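Local atomic coordinates of pyridoxine 4-oxidase (Mesorhizobium loti, PDB entry 4HA6), a protein that catalyses the FAD-dependent oxidation of pyridoxine by molecular oxygen, presumably yielding pyridoxal and hydrogen peroxide, as a member of the GMC oxidoreductase family. Residues 404-409 / 422-427; 465-468 / 472-475. All coordinates share one frame; numbering follows the deposited sequence.

The two contacts illustrate how short local pairings each attach a loop to a neighbouring element within its own part of a flavoenzyme fold. They stand on opposite sides of the chain's centre, 46 Å apart between centres and about 34 Å between nearest atoms, and follow one another in the C-terminal part of the chain. Interaction 1 joins the end of helix 392-409 to the loop after strand 418-421, beside the antiparallel sheet that in GMC enzymes belongs to the substrate-binding domain. Interaction 2 pairs a loop with strand 473-475, an edge strand of the parallel Rossmann-type sheet near the FAD. One stretch of sequence thus contributes to both halves of the enzyme, the first contact at the surface, the second buried.

Interaction 1 of 2, residues 404-409 / 422-427; sequences ASRTIG and LLPGTP
A helix joined to a surface loop through one long arginine is the design here: R406, near the end of helix 392-409, reaches P424, G425 and P427 in the loop that precedes helix 430-440. Its chain bends at chi3 (71°), which brings the guanidinium against P424. This proline comes over one face, with CG displaced toward the rim, and its CD lies 3.8 Å from NE of R406. P427 passes alongside, its CD 3.9 Å from NH1 of R406. The carbonyl O of G425 sits just 2.6 Å from NH2 of R406, but the angle is too poor for a hydrogen bond. NH1 instead donates to a water 3.1 Å away, in the guanidinium plane, and this water donates to O of P427 at 3.0 Å.

The main charge partner is E421, whose OE1 forms a salt bridge with NE of R406 while its OE2 accepts a hydrogen bond from N of G425. One carboxylate therefore steadies both the arginine and the loop, which turns through a cis peptide bond before P424. Such helix-to-loop packing flanks the large antiparallel sheet of the substrate-binding half in the GMC oxidoreductase fold.

Interaction 2 of 2, residues 465-468 / 472-475; sequences LRLK and NLFV
Segments 465-468 and 472-475 run antiparallel and meet in a single beta bridge, with R466 and F474 as a non-hydrogen-bonded pair whose CA atoms lie 4.4 Å apart. A backbone hydrogen bond closes the bridge at each end. N of V475 donates to O of L465 at 2.9 Å, with an N-H...O angle of 161°, and N of L467 donates to O of L473, also at 2.9 Å. The same two carbonyl oxygens receive CA-H...O contacts, O of L465 from F474 and O of L473 from R466. Beyond the bridge, N of L473 donates to a water 2.8 Å away, which also lies close to O of L467.

On its other flank strand 473-475 is bonded through the backbone of F474 to I247 and L249 of strand 246-249. It is an edge strand of the five-stranded parallel sheet of the Rossmann-type FAD-binding fold, so the loop 465-468 adds a short antiparallel partner at that margin; the side chain of V475 is about 9 Å from the bound FAD.

Beside the bridge, CB of R466 rests 3.8 Å from CE1 of F474, and the two side chains pass at a slant. With CG of R466 anti to the backbone N (chi1 -176°) and a bend at chi3, the guanidinium is carried away from strand 473-475, its plane nearly perpendicular to the phenyl ring. There NH1 donates to O of L470 and, from above the carbonyl plane, to O of K468 at 3.2 Å, while NH2 forms a salt bridge with D462. The F474 ring also meets that of F500 in helix 490-506. L467 and L473 come together through their branch ends, CD2 of L467 lying 4.3 Å from CD2 of L473, and the side chain of L465 touches I496 and F500 of helix 490-506.

Interaction 1 of 2, residues 404-409 / 422-427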
# COMPACT_ATOMS: atom_id res chain seq x y z
N ALA A 404 -12.26 17.78 -10.84
CA ALA A 404 -12.43 18.22 -9.47
C ALA A 404 -11.20 19.00 -9.05
O ALA A 404 -11.30 20.02 -8.35
CB ALA A 404 -12.67 17.04 -8.55
N SER A 405 -10.04 18.52 -9.50
CA SER A 405 -8.76 19.13 -9.14
C SER A 405 -8.65 20.56 -9.65
O SER A 405 -8.20 21.47 -8.94
CB SER A 405 -7.61 18.29 -9.72
OG SER A 405 -6.37 18.82 -9.33
N ARG A 406 -9.03 20.77 -10.90
CA ARG A 406 -8.93 22.10 -11.48
C ARG A 406 -9.92 23.06 -10.81
O ARG A 406 -9.57 24.21 -10.55
CB ARG A 406 -9.10 22.04 -13.00
CG ARG A 406 -8.03 21.15 -13.66
CD ARG A 406 -8.12 21.20 -15.17
NE ARG A 406 -7.68 22.50 -15.67
CZ ARG A 406 -8.06 23.02 -16.83
NH1 ARG A 406 -8.89 22.35 -17.62
NH2 ARG A 406 -7.60 24.21 -17.20
N THR A 407 -11.12 22.58 -10.49
CA THR A 407 -12.11 23.40 -9.78
C THR A 407 -11.51 23.88 -8.45
O THR A 407 -11.51 25.08 -8.14
CB THR A 407 -13.45 22.65 -9.54
OG1 THR A 407 -14.03 22.31 -10.81
CG2 THR A 407 -14.44 23.51 -8.77
N ILE A 408 -10.98 22.94 -7.67
CA ILE A 408 -10.33 23.30 -6.41
C ILE A 408 -9.13 24.21 -6.66
O ILE A 408 -9.00 25.25 -6.02
CB ILE A 408 -9.88 22.08 -5.60
CG1 ILE A 408 -11.09 21.25 -5.16
CG2 ILE A 408 -9.06 22.53 -4.39
CD1 ILE A 408 -10.75 19.87 -4.63
N GLY A 409 -8.27 23.82 -7.60
CA GLY A 409 -7.08 24.60 -7.93
C GLY A 409 -7.30 26.07 -8.24
O GLY A 409 -6.43 26.91 -7.94
N LEU A 422 -0.11 25.56 -15.04
CA LEU A 422 0.81 25.14 -16.09
C LEU A 422 0.26 23.90 -16.82
O LEU A 422 0.32 23.82 -18.04
CB LEU A 422 2.21 24.88 -15.50
CG LEU A 422 2.86 26.08 -14.78
CD1 LEU A 422 4.16 25.71 -14.05
CD2 LEU A 422 3.12 27.22 -15.76
N LEU A 423 -0.28 22.95 -16.07
CA LEU A 423 -0.84 21.72 -16.65
C LEU A 423 -2.21 21.38 -16.00
O LEU A 423 -2.37 21.52 -14.78
CB LEU A 423 0.13 20.55 -16.45
CG LEU A 423 1.58 20.64 -16.94
CD1 LEU A 423 2.40 19.44 -16.45
CD2 LEU A 423 1.66 20.71 -18.45
N PRO A 424 -3.18 20.89 -16.79
CA PRO A 424 -3.06 20.55 -18.21
C PRO A 424 -3.31 21.72 -19.13
O PRO A 424 -3.09 21.60 -20.33
CB PRO A 424 -4.18 19.51 -18.42
CG PRO A 424 -5.23 19.92 -17.46
CD PRO A 424 -4.48 20.46 -16.24
N GLY A 425 -3.75 22.85 -18.59
CA GLY A 425 -3.98 24.00 -19.45
C GLY A 425 -5.33 23.92 -20.12
O GLY A 425 -6.35 24.06 -19.45
N THR A 426 -5.34 23.66 -21.43
CA THR A 426 -6.57 23.78 -22.22
C THR A 426 -7.05 22.52 -22.98
O THR A 426 -7.18 22.56 -24.21
CB THR A 426 -6.44 24.93 -23.25
OG1 THR A 426 -5.51 24.56 -24.28
CG2 THR A 426 -5.94 26.20 -22.57
N PRO A 427 -7.32 21.42 -22.26
CA PRO A 427 -7.91 20.27 -22.96
C PRO A 427 -9.37 20.52 -23.35
O PRO A 427 -10.24 20.69 -22.48
CB PRO A 427 -7.81 19.14 -21.94
CG PRO A 427 -7.80 19.83 -20.61
CD PRO A 427 -7.03 21.11 -20.84
O HOH W 1 -9.49 22.94 -20.58

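Interaction 2 of 2, residues 465-468 / 472-475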
# COMPACT_ATOMS: atom_id res chain seq x y z
N LEU A 465 -7.32 -16.91 5.68
CA LEU A 465 -6.04 -16.60 5.00
C LEU A 465 -5.17 -17.82 4.70
O LEU A 465 -3.95 -17.69 4.43
CB LEU A 465 -5.23 -15.52 5.75
CG LEU A 465 -5.98 -14.24 6.14
CD1 LEU A 465 -5.06 -13.23 6.83
CD2 LEU A 465 -6.66 -13.60 4.94
N ARG A 466 -5.79 -19.00 4.72
CA ARG A 466 -5.11 -20.25 4.43
C ARG A 466 -5.16 -20.51 2.92
O ARG A 466 -6.23 -20.47 2.32
CB ARG A 466 -5.78 -21.39 5.20
CG ARG A 466 -5.09 -22.75 5.06
CD ARG A 466 -6.03 -23.89 5.52
NE ARG A 466 -7.33 -23.79 4.86
CZ ARG A 466 -7.66 -24.39 3.71
NH1 ARG A 466 -6.79 -25.17 3.07
NH2 ARG A 466 -8.87 -24.20 3.20
N LEU A 467 -4.00 -20.76 2.30
CA LEU A 467 -4.00 -21.18 0.90
C LEU A 467 -4.92 -22.38 0.76
O LEU A 467 -4.75 -23.37 1.48
CB LEU A 467 -2.60 -21.57 0.44
CG LEU A 467 -2.58 -21.79 -1.07
CD1 LEU A 467 -1.99 -20.58 -1.73
CD2 LEU A 467 -1.83 -23.05 -1.45
N LYS A 468 -5.91 -22.30 -0.13
CA LYS A 468 -6.98 -23.31 -0.16
C LYS A 468 -6.48 -24.74 -0.44
O LYS A 468 -7.11 -25.70 -0.02
CB LYS A 468 -8.08 -22.90 -1.16
CG LYS A 468 -8.83 -21.62 -0.76
CD LYS A 468 -10.23 -21.52 -1.41
CE LYS A 468 -11.05 -20.43 -0.70
NZ LYS A 468 -12.46 -20.31 -1.20
N ASN A 472 -1.10 -26.00 5.99
CA ASN A 472 -0.29 -25.26 6.94
C ASN A 472 0.40 -24.05 6.34
O ASN A 472 1.44 -23.61 6.86
CB ASN A 472 0.76 -26.19 7.58
CG ASN A 472 1.80 -26.63 6.59
OD1 ASN A 472 1.57 -26.60 5.37
ND2 ASN A 472 2.96 -27.03 7.09
N LEU A 473 -0.17 -23.51 5.26
CA LEU A 473 0.39 -22.33 4.60
C LEU A 473 -0.61 -21.18 4.56
O LEU A 473 -1.74 -21.33 4.09
CB LEU A 473 0.86 -22.68 3.18
CG LEU A 473 1.37 -21.56 2.27
CD1 LEU A 473 2.62 -20.92 2.83
CD2 LEU A 473 1.63 -22.11 0.88
N PHE A 474 -0.17 -20.02 5.04
CA PHE A 474 -1.04 -18.85 5.09
C PHE A 474 -0.41 -17.69 4.30
O PHE A 474 0.81 -17.64 4.13
CB PHE A 474 -1.31 -18.48 6.55
CG PHE A 474 -1.83 -19.64 7.38
CD1 PHE A 474 -3.20 -19.82 7.56
CD2 PHE A 474 -0.95 -20.56 7.93
CE1 PHE A 474 -3.68 -20.90 8.30
CE2 PHE A 474 -1.43 -21.64 8.67
CZ PHE A 474 -2.79 -21.81 8.86
N VAL A 475 -1.25 -16.81 3.77
CA VAL A 475 -0.76 -15.62 3.07
C VAL A 475 -1.32 -14.40 3.81
O VAL A 475 -2.54 -14.20 3.87
CB VAL A 475 -1.17 -15.61 1.60
CG1 VAL A 475 -0.56 -14.41 0.91
CG2 VAL A 475 -0.72 -16.92 0.90
O HOH W 2 -2.43 -23.70 3.59